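Local atomic coordinates of putative malic enzyme ((S)-malate:NAD+ oxidoreductase (decarboxylating)) (Streptococcus pyogenes, PDB entry 2A9F), a protein that probably catalyses the NAD-dependent oxidative decarboxylation of (S)-malate with the help of a divalent metal cation. Residues 82-93 with 108-116; 164-175 with 198-207. One frame throughout, in Å; residues are numbered along the deposited sequence.

In the fold
Interaction 1 belongs to the N-terminal malic enzyme domain and interaction 2 to the NAD-binding domain; their centres lie about 26 Å apart and they share no element. The first sets a helix on a strand of the parallel sheet, within one beta-alpha-beta unit. Its middle is buried, prolines, methionines and a valine fill it, and the second subunit borders it. The second lays two helices together near the centre of the folded chain, partly buried and untouched by the other subunit; aliphatic side chains pack there beside a histidine, a lysine and a glutamine. Interaction 1 comes nearer the magnesium site, through M92; interaction 2 lies farther off, with Q164 next in sequence to the metal ligand D163.

Interaction 1: residues 82-93 with 108-116; sequences DIGPEAAMPVME and IPIVLDTKD
D82 and K115 approach from opposite directions at the exposed end of this contact and form a salt bridge, but D82 OD2 is modelled too close to the lysine chain for the details to be trusted. The P85 ring rests on the end of strand 108-111: P85 CB lies 3.5 Å from V111 CB, and P85 CG reaches D113 CB at 3.5 Å. Farther along, the methyl of A88 adds to the cover over V111 CG1. M89 sets out to the side, its CG anti to the backbone N (chi1 -151°), and two further bends bring the thioether down to the strand. There M89 SD lies 3.6 Å from V111 CG2, while the terminal methyl, less surely placed, lies toward the P109 ring. V111 is thus covered by P85, A88, the bent end of M89 and M92 CG; its backbone N is bonded to T130 OG1 of the second subunit. M92 points its CB at the P109 ring, with M92 CB and P109 CB 3.7 Å apart; its chain then turns away past V70 and S72 to D138, one of the magnesium ligands, and its side chain comes within about 6 Å of the ion. At E93 the aliphatic part does the packing, E93 CB lying 3.5 Å from P109 CG, whereas the carboxylate bonds through OE2 to the backbone N of K21. Helix 85-93 runs at 159° to strand 108-111, nearly antiparallel to it, and the strand's backbone bonds to strand 67-72. This is the return half of a beta-alpha-beta crossover, in which helix 85-102 links the parallel strands 67-72 and 106-111 of the N-terminal malic enzyme domain and packs against the sheet.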
loop_
_atom_site.group_PDB
_atom_site.type_symbol
_atom_site.label_atom_id
_atom_site.label_comp_id
_atom_site.label_asym_id
_atom_site.label_seq_id
_atom_site.Cartn_x
_atom_site.Cartn_y
_atom_site.Cartn_z
ATOM N N ASP A 82 7.503 18.844 -10.139
ATOM C CA ASP A 82 8.034 17.494 -10.029
ATOM C C ASP A 82 9.077 17.543 -8.918
ATOM O O ASP A 82 10.237 17.891 -9.156
ATOM C CB ASP A 82 8.663 17.050 -11.351
ATOM C CG ASP A 82 9.364 15.706 -11.247
ATOM O OD1 ASP A 82 8.952 14.861 -10.414
ATOM O OD2 ASP A 82 10.327 15.496 -12.019
ATOM N N ILE A 83 8.642 17.202 -7.703
ATOM C CA ILE A 83 9.495 17.224 -6.529
ATOM C C ILE A 83 9.904 15.840 -6.049
ATOM O O ILE A 83 10.619 15.709 -5.053
ATOM C CB ILE A 83 8.798 17.949 -5.381
ATOM C CG1 ILE A 83 7.427 17.316 -5.118
ATOM C CG2 ILE A 83 8.617 19.398 -5.731
ATOM C CD1 ILE A 83 6.660 17.922 -3.945
ATOM N N GLY A 84 9.455 14.806 -6.749
ATOM C CA GLY A 84 9.818 13.454 -6.360
ATOM C C GLY A 84 8.774 12.759 -5.507
ATOM O O GLY A 84 7.922 13.410 -4.908
ATOM N N PRO A 85 8.816 11.422 -5.437
ATOM C CA PRO A 85 7.850 10.656 -4.643
ATOM C C PRO A 85 7.844 10.922 -3.122
ATOM O O PRO A 85 6.775 11.119 -2.542
ATOM C CB PRO A 85 8.177 9.200 -5.010
ATOM C CG PRO A 85 9.651 9.264 -5.406
ATOM C CD PRO A 85 9.706 10.528 -6.201
ATOM N N GLU A 86 9.010 10.936 -2.479
ATOM C CA GLU A 86 9.056 11.192 -1.031
ATOM C C GLU A 86 8.400 12.517 -0.640
ATOM O O GLU A 86 7.571 12.558 0.272
ATOM C CB GLU A 86 10.496 11.178 -0.497
ATOM C CG GLU A 86 11.165 9.822 -0.530
ATOM C CD GLU A 86 12.106 9.653 -1.709
ATOM O OE1 GLU A 86 11.791 10.166 -2.806
ATOM O OE2 GLU A 86 13.158 8.994 -1.539
ATOM N N ALA A 87 8.773 13.594 -1.333
ATOM C CA ALA A 87 8.220 14.924 -1.062
ATOM C C ALA A 87 6.708 14.970 -1.293
ATOM O O ALA A 87 6.013 15.815 -0.730
ATOM C CB ALA A 87 8.908 15.970 -1.935
ATOM N N ALA A 88 6.206 14.054 -2.111
ATOM C CA ALA A 88 4.785 14.003 -2.404
ATOM C C ALA A 88 3.976 13.326 -1.278
ATOM O O ALA A 88 2.834 13.710 -1.005
ATOM C CB ALA A 88 4.557 13.258 -3.718
ATOM N N MET A 89 4.586 12.340 -0.624
ATOM C CA MET A 89 3.931 11.567 0.422
ATOM C C MET A 89 3.021 12.363 1.377
ATOM O O MET A 89 1.877 11.964 1.611
ATOM C CB MET A 89 4.978 10.758 1.195
ATOM C CG MET A 89 4.448 9.451 1.804
ATOM S SD MET A 89 4.100 8.075 0.678
ATOM C CE MET A 89 2.962 8.727 -0.369
ATOM N N PRO A 90 3.502 13.505 1.919
ATOM C CA PRO A 90 2.667 14.301 2.831
ATOM C C PRO A 90 1.300 14.597 2.218
ATOM O O PRO A 90 0.284 14.563 2.908
ATOM C CB PRO A 90 3.486 15.576 3.033
ATOM C CG PRO A 90 4.862 15.086 2.926
ATOM C CD PRO A 90 4.816 14.144 1.746
ATOM N N VAL A 91 1.284 14.882 0.919
ATOM C CA VAL A 91 0.041 15.188 0.224
ATOM C C VAL A 91 -0.818 13.941 -0.040
ATOM O O VAL A 91 -2.039 13.979 0.098
ATOM C CB VAL A 91 0.323 15.902 -1.114
ATOM C CG1 VAL A 91 -0.973 16.123 -1.882
ATOM C CG2 VAL A 91 1.009 17.223 -0.849
ATOM N N MET A 92 -0.186 12.836 -0.408
ATOM C CA MET A 92 -0.933 11.616 -0.677
ATOM C C MET A 92 -1.506 11.034 0.620
ATOM O O MET A 92 -2.601 10.479 0.642
ATOM C CB MET A 92 -0.028 10.603 -1.381
ATOM C CG MET A 92 0.651 11.184 -2.640
ATOM S SD MET A 92 -0.558 11.863 -3.783
ATOM C CE MET A 92 -0.083 13.531 -3.823
ATOM N N GLU A 93 -0.794 11.164 1.723
ATOM C CA GLU A 93 -1.371 10.616 2.924
ATOM C C GLU A 93 -2.395 11.598 3.492
ATOM O O GLU A 93 -3.306 11.208 4.222
ATOM C CB GLU A 93 -0.285 10.216 3.930
ATOM C CG GLU A 93 0.669 11.274 4.367
ATOM C CD GLU A 93 1.869 10.659 5.096
ATOM O OE1 GLU A 93 2.686 9.970 4.441
ATOM O OE2 GLU A 93 1.986 10.856 6.327
ATOM N N ILE A 108 -4.573 3.984 1.124
ATOM C CA ILE A 108 -3.148 3.800 1.359
ATOM C C ILE A 108 -2.383 4.749 0.431
ATOM O O ILE A 108 -2.522 4.674 -0.779
ATOM C CB ILE A 108 -2.688 2.342 0.988
ATOM C CG1 ILE A 108 -3.543 1.296 1.689
ATOM C CG2 ILE A 108 -1.221 2.145 1.354
ATOM C CD1 ILE A 108 -3.395 1.272 3.178
ATOM N N PRO A 109 -1.568 5.659 0.977
ATOM C CA PRO A 109 -0.837 6.547 0.062
ATOM C C PRO A 109 0.387 5.809 -0.504
ATOM O O PRO A 109 1.103 5.137 0.238
ATOM C CB PRO A 109 -0.466 7.722 0.957
ATOM C CG PRO A 109 -0.279 7.081 2.275
ATOM C CD PRO A 109 -1.413 6.093 2.373
ATOM N N ILE A 110 0.612 5.909 -1.813
ATOM C CA ILE A 110 1.734 5.219 -2.453
ATOM C C ILE A 110 2.423 6.039 -3.536
ATOM O O ILE A 110 1.800 6.432 -4.534
ATOM C CB ILE A 110 1.288 3.883 -3.081
ATOM C CG1 ILE A 110 0.960 2.888 -1.983
ATOM C CG2 ILE A 110 2.389 3.313 -3.946
ATOM C CD1 ILE A 110 0.428 1.570 -2.499
ATOM N N VAL A 111 3.718 6.280 -3.342
ATOM C CA VAL A 111 4.488 7.057 -4.308
ATOM C C VAL A 111 5.594 6.222 -4.928
ATOM O O VAL A 111 6.378 5.610 -4.227
ATOM C CB VAL A 111 5.113 8.305 -3.648
ATOM C CG1 VAL A 111 4.034 9.307 -3.313
ATOM C CG2 VAL A 111 5.885 7.904 -2.392
ATOM N N LEU A 112 5.654 6.184 -6.250
ATOM C CA LEU A 112 6.699 5.408 -6.918
ATOM C C LEU A 112 7.674 6.316 -7.656
ATOM O O LEU A 112 7.257 7.324 -8.237
ATOM C CB LEU A 112 6.077 4.425 -7.905
ATOM C CG LEU A 112 4.562 4.464 -8.154
ATOM C CD1 LEU A 112 4.273 4.789 -9.607
ATOM C CD2 LEU A 112 3.979 3.116 -7.821
ATOM N N ASP A 113 8.967 5.997 -7.621
ATOM C CA ASP A 113 9.927 6.828 -8.355
ATOM C C ASP A 113 10.211 6.215 -9.723
ATOM O O ASP A 113 11.109 5.395 -9.884
ATOM C CB ASP A 113 11.251 7.027 -7.594
ATOM C CG ASP A 113 11.984 5.726 -7.331
ATOM O OD1 ASP A 113 13.199 5.767 -7.022
ATOM O OD2 ASP A 113 11.337 4.660 -7.430
ATOM N N THR A 114 9.397 6.608 -10.692
ATOM C CA THR A 114 9.521 6.165 -12.065
ATOM C C THR A 114 8.641 7.162 -12.776
ATOM O O THR A 114 7.522 7.423 -12.322
ATOM C CB THR A 114 8.923 4.764 -12.321
ATOM O OG1 THR A 114 7.490 4.842 -12.301
ATOM C CG2 THR A 114 9.382 3.777 -11.284
ATOM N N LYS A 115 9.137 7.737 -13.864
ATOM C CA LYS A 115 8.352 8.702 -14.621
ATOM C C LYS A 115 8.024 8.078 -15.970
ATOM O O LYS A 115 7.419 8.710 -16.847
ATOM C CB LYS A 115 9.144 9.988 -14.825
ATOM C CG LYS A 115 9.574 10.656 -13.546
ATOM C CD LYS A 115 10.109 12.028 -13.838
ATOM C CE LYS A 115 10.386 12.775 -12.576
ATOM N NZ LYS A 115 11.494 12.134 -11.863
ATOM N N ASP A 116 8.447 6.831 -16.128
ATOM C CA ASP A 116 8.214 6.078 -17.349
ATOM C C ASP A 116 6.741 5.644 -17.370
ATOM O O ASP A 116 6.332 4.791 -16.587
ATOM C CB ASP A 116 9.143 4.851 -17.367
ATOM C CG ASP A 116 9.111 4.102 -18.689
ATOM O OD1 ASP A 116 9.675 4.618 -19.685
ATOM O OD2 ASP A 116 8.514 2.998 -18.724
#

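Interaction 2: residues 164-175 with 198-207; sequences QHGTAIVVLAAI and SAGLSITRKL
K206 lies along the groove between the two helices, its chain meeting L172, A168 and H165 in turn. K206 CB starts beside the end of L172, 4.3 Å from L172 CD2. With CG anti to the carbonyl carbon (chi1 -74°), the chain then runs extended back toward the start of helix 162-180. CD passes the methyl of A168, K206 CD and A168 CB being 4.4 Å apart. K206 CE comes up to the imidazole, 3.3 Å from H165 CD2, and a bend at the last torsion (chi4 54°) sets K206 NZ close to H165 CD2 as well, 2.9 Å away. The two side chains cross at about a right angle, and Q345 of helix 342-354 touches both.

Apolar packing lies beside the lysine. A168 CB meets the tip of I203 at CD1, 3.6 Å away, and farther along L207 CD2 is received by L172 CD1 at 3.9 Å and by I175 CD1 at 3.8 Å. At the opposite end the extended Q164 brings NE2 over the backbone of A199, while S202 OG turns back to its own helix and bonds to A199 O.

The axes of segments 164-175 and 198-207 cross at -40°, 10.1 Å apart at their closest. Helix 198-210 follows strand 190-194 and carries G200 of a GxGxxG pattern, consistent with the dinucleotide-binding helix of a Rossmann fold; T204 and L207 pack on that strand. Helix 162-180 is flanked by helices 143-154 and 342-354, which Q164 and I169 touch respectively.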
loop_
_atom_site.group_PDB
_atom_site.type_symbol
_atom_site.label_atom_id
_atom_site.label_comp_id
_atom_site.label_asym_id
_atom_site.label_seq_id
_atom_site.Cartn_x
_atom_site.Cartn_y
_atom_site.Cartn_z
ATOM N N GLN A 164 -8.359 15.758 -12.329
ATOM C CA GLN A 164 -8.987 16.081 -13.610
ATOM C C GLN A 164 -10.511 16.041 -13.543
ATOM O O GLN A 164 -11.175 17.076 -13.563
ATOM C CB GLN A 164 -8.484 15.104 -14.672
ATOM C CG GLN A 164 -9.285 15.073 -15.966
ATOM C CD GLN A 164 -8.679 14.113 -16.980
ATOM O OE1 GLN A 164 -8.345 12.970 -16.643
ATOM N NE2 GLN A 164 -8.540 14.569 -18.227
ATOM N N HIS A 165 -11.060 14.836 -13.468
ATOM C CA HIS A 165 -12.504 14.657 -13.399
ATOM C C HIS A 165 -13.083 15.168 -12.089
ATOM O O HIS A 165 -14.286 15.394 -11.992
ATOM C CB HIS A 165 -12.867 13.178 -13.555
ATOM C CG HIS A 165 -12.572 12.628 -14.913
ATOM N ND1 HIS A 165 -11.288 12.422 -15.370
ATOM C CD2 HIS A 165 -13.397 12.263 -15.923
ATOM C CE1 HIS A 165 -11.335 11.955 -16.605
ATOM N NE2 HIS A 165 -12.603 11.849 -16.965
ATOM N N GLY A 166 -12.222 15.344 -11.091
ATOM C CA GLY A 166 -12.659 15.814 -9.788
ATOM C C GLY A 166 -13.377 17.153 -9.790
ATOM O O GLY A 166 -14.567 17.224 -9.488
ATOM N N THR A 167 -12.659 18.221 -10.115
ATOM C CA THR A 167 -13.270 19.536 -10.135
ATOM C C THR A 167 -14.336 19.584 -11.210
ATOM O O THR A 167 -15.301 20.333 -11.102
ATOM C CB THR A 167 -12.236 20.635 -10.411
ATOM O OG1 THR A 167 -11.554 20.358 -11.642
ATOM C CG2 THR A 167 -11.241 20.707 -9.269
ATOM N N ALA A 168 -14.150 18.777 -12.249
ATOM C CA ALA A 168 -15.098 18.709 -13.349
ATOM C C ALA A 168 -16.469 18.362 -12.792
ATOM O O ALA A 168 -17.466 19.016 -13.110
ATOM C CB ALA A 168 -14.665 17.652 -14.352
ATOM N N ILE A 169 -16.502 17.335 -11.951
ATOM C CA ILE A 169 -17.741 16.872 -11.331
ATOM C C ILE A 169 -18.327 17.918 -10.397
ATOM O O ILE A 169 -19.537 17.961 -10.190
ATOM C CB ILE A 169 -17.517 15.600 -10.506
ATOM C CG1 ILE A 169 -16.854 14.532 -11.360
ATOM C CG2 ILE A 169 -18.834 15.089 -9.991
ATOM C CD1 ILE A 169 -16.123 13.503 -10.552
ATOM N N VAL A 170 -17.474 18.753 -9.818
ATOM C CA VAL A 170 -17.969 19.773 -8.916
ATOM C C VAL A 170 -18.422 20.979 -9.717
ATOM O O VAL A 170 -19.303 21.730 -9.295
ATOM C CB VAL A 170 -16.895 20.180 -7.892
ATOM C CG1 VAL A 170 -17.433 21.264 -6.966
ATOM C CG2 VAL A 170 -16.478 18.963 -7.092
ATOM N N VAL A 171 -17.816 21.162 -10.884
ATOM C CA VAL A 171 -18.196 22.266 -11.745
ATOM C C VAL A 171 -19.550 21.918 -12.347
ATOM O O VAL A 171 -20.422 22.774 -12.490
ATOM C CB VAL A 171 -17.167 22.489 -12.855
ATOM C CG1 VAL A 171 -17.709 23.495 -13.882
ATOM C CG2 VAL A 171 -15.862 23.018 -12.237
ATOM N N LEU A 172 -19.724 20.641 -12.657
ATOM C CA LEU A 172 -20.963 20.172 -13.225
ATOM C C LEU A 172 -22.079 20.322 -12.205
ATOM O O LEU A 172 -23.230 20.601 -12.562
ATOM C CB LEU A 172 -20.831 18.709 -13.646
ATOM C CG LEU A 172 -21.966 18.164 -14.514
ATOM C CD1 LEU A 172 -22.249 19.134 -15.667
ATOM C CD2 LEU A 172 -21.585 16.807 -15.058
ATOM N N ALA A 173 -21.747 20.149 -10.931
ATOM C CA ALA A 173 -22.761 20.263 -9.893
ATOM C C ALA A 173 -23.045 21.731 -9.666
ATOM O O ALA A 173 -24.187 22.120 -9.374
ATOM C CB ALA A 173 -22.280 19.612 -8.598
ATOM N N ALA A 174 -21.997 22.540 -9.816
ATOM C CA ALA A 174 -22.105 23.975 -9.621
ATOM C C ALA A 174 -22.991 24.635 -10.678
ATOM O O ALA A 174 -23.503 25.731 -10.465
ATOM C CB ALA A 174 -20.728 24.608 -9.627
ATOM N N ILE A 175 -23.176 23.993 -11.826
ATOM C CA ILE A 175 -24.034 24.617 -12.816
ATOM C C ILE A 175 -25.465 24.132 -12.586
ATOM O O ILE A 175 -26.395 24.916 -12.694
ATOM C CB ILE A 175 -23.584 24.355 -14.306
ATOM C CG1 ILE A 175 -24.281 23.133 -14.881
ATOM C CG2 ILE A 175 -22.074 24.195 -14.400
ATOM C CD1 ILE A 175 -24.157 23.057 -16.382
ATOM N N SER A 198 -7.477 17.507 -23.360
ATOM C CA SER A 198 -8.341 16.394 -22.994
ATOM C C SER A 198 -9.291 16.745 -21.849
ATOM O O SER A 198 -10.412 16.241 -21.793
ATOM C CB SER A 198 -7.487 15.185 -22.623
ATOM O OG SER A 198 -6.512 15.550 -21.669
ATOM N N ALA A 199 -8.831 17.601 -20.941
ATOM C CA ALA A 199 -9.628 18.038 -19.800
ATOM C C ALA A 199 -10.858 18.790 -20.290
ATOM O O ALA A 199 -11.984 18.440 -19.961
ATOM C CB ALA A 199 -8.795 18.943 -18.901
ATOM N N GLY A 200 -10.632 19.839 -21.069
ATOM C CA GLY A 200 -11.746 20.606 -21.595
ATOM C C GLY A 200 -12.670 19.694 -22.380
ATOM O O GLY A 200 -13.885 19.850 -22.344
ATOM N N LEU A 201 -12.095 18.737 -23.096
ATOM C CA LEU A 201 -12.893 17.812 -23.873
ATOM C C LEU A 201 -13.749 16.924 -22.976
ATOM O O LEU A 201 -14.927 16.688 -23.269
ATOM C CB LEU A 201 -11.991 16.951 -24.754
ATOM C CG LEU A 201 -11.680 17.439 -26.178
ATOM C CD1 LEU A 201 -11.442 18.940 -26.235
ATOM C CD2 LEU A 201 -10.452 16.684 -26.672
ATOM N N SER A 202 -13.171 16.431 -21.881
ATOM C CA SER A 202 -13.929 15.576 -20.979
ATOM C C SER A 202 -15.132 16.349 -20.468
ATOM O O SER A 202 -16.269 15.920 -20.672
ATOM C CB SER A 202 -13.059 15.078 -19.812
ATOM O OG SER A 202 -12.524 16.138 -19.049
ATOM N N ILE A 203 -14.888 17.494 -19.827
ATOM C CA ILE A 203 -15.986 18.312 -19.315
ATOM C C ILE A 203 -17.083 18.408 -20.376
ATOM O O ILE A 203 -18.273 18.256 -20.083
ATOM C CB ILE A 203 -15.529 19.761 -18.954
ATOM C CG1 ILE A 203 -14.849 19.787 -17.582
ATOM C CG2 ILE A 203 -16.743 20.701 -18.905
ATOM C CD1 ILE A 203 -13.529 19.023 -17.500
ATOM N N THR A 204 -16.663 18.650 -21.613
ATOM C CA THR A 204 -17.590 18.782 -22.722
ATOM C C THR A 204 -18.396 17.497 -22.916
ATOM O O THR A 204 -19.624 17.556 -23.046
ATOM C CB THR A 204 -16.843 19.172 -24.036
ATOM O OG1 THR A 204 -16.098 20.378 -23.813
ATOM C CG2 THR A 204 -17.835 19.414 -25.180
ATOM N N ARG A 205 -17.729 16.344 -22.930
ATOM C CA ARG A 205 -18.466 15.089 -23.089
ATOM C C ARG A 205 -19.461 14.969 -21.947
ATOM O O ARG A 205 -20.629 14.622 -22.152
ATOM C CB ARG A 205 -17.538 13.876 -23.061
ATOM C CG ARG A 205 -16.840 13.573 -24.368
ATOM C CD ARG A 205 -15.991 14.741 -24.788
ATOM N NE ARG A 205 -15.086 14.402 -25.882
ATOM C CZ ARG A 205 -13.986 13.666 -25.741
ATOM N NH1 ARG A 205 -13.650 13.188 -24.545
ATOM N NH2 ARG A 205 -13.224 13.420 -26.798
ATOM N N LYS A 206 -18.994 15.262 -20.739
ATOM C CA LYS A 206 -19.852 15.197 -19.570
ATOM C C LYS A 206 -21.061 16.098 -19.745
ATOM O O LYS A 206 -22.193 15.656 -19.543
ATOM C CB LYS A 206 -19.074 15.580 -18.312
ATOM C CG LYS A 206 -18.113 14.498 -17.862
ATOM C CD LYS A 206 -17.267 14.957 -16.691
ATOM C CE LYS A 206 -16.223 13.910 -16.370
ATOM N NZ LYS A 206 -15.417 13.565 -17.581
ATOM N N LEU A 207 -20.833 17.353 -20.122
ATOM C CA LEU A 207 -21.943 18.283 -20.339
ATOM C C LEU A 207 -23.002 17.744 -21.314
ATOM O O LEU A 207 -24.197 17.793 -21.045
ATOM C CB LEU A 207 -21.428 19.604 -20.872
ATOM C CG LEU A 207 -21.076 20.657 -19.843
ATOM C CD1 LEU A 207 -20.484 21.855 -20.563
ATOM C CD2 LEU A 207 -22.323 21.054 -19.067
#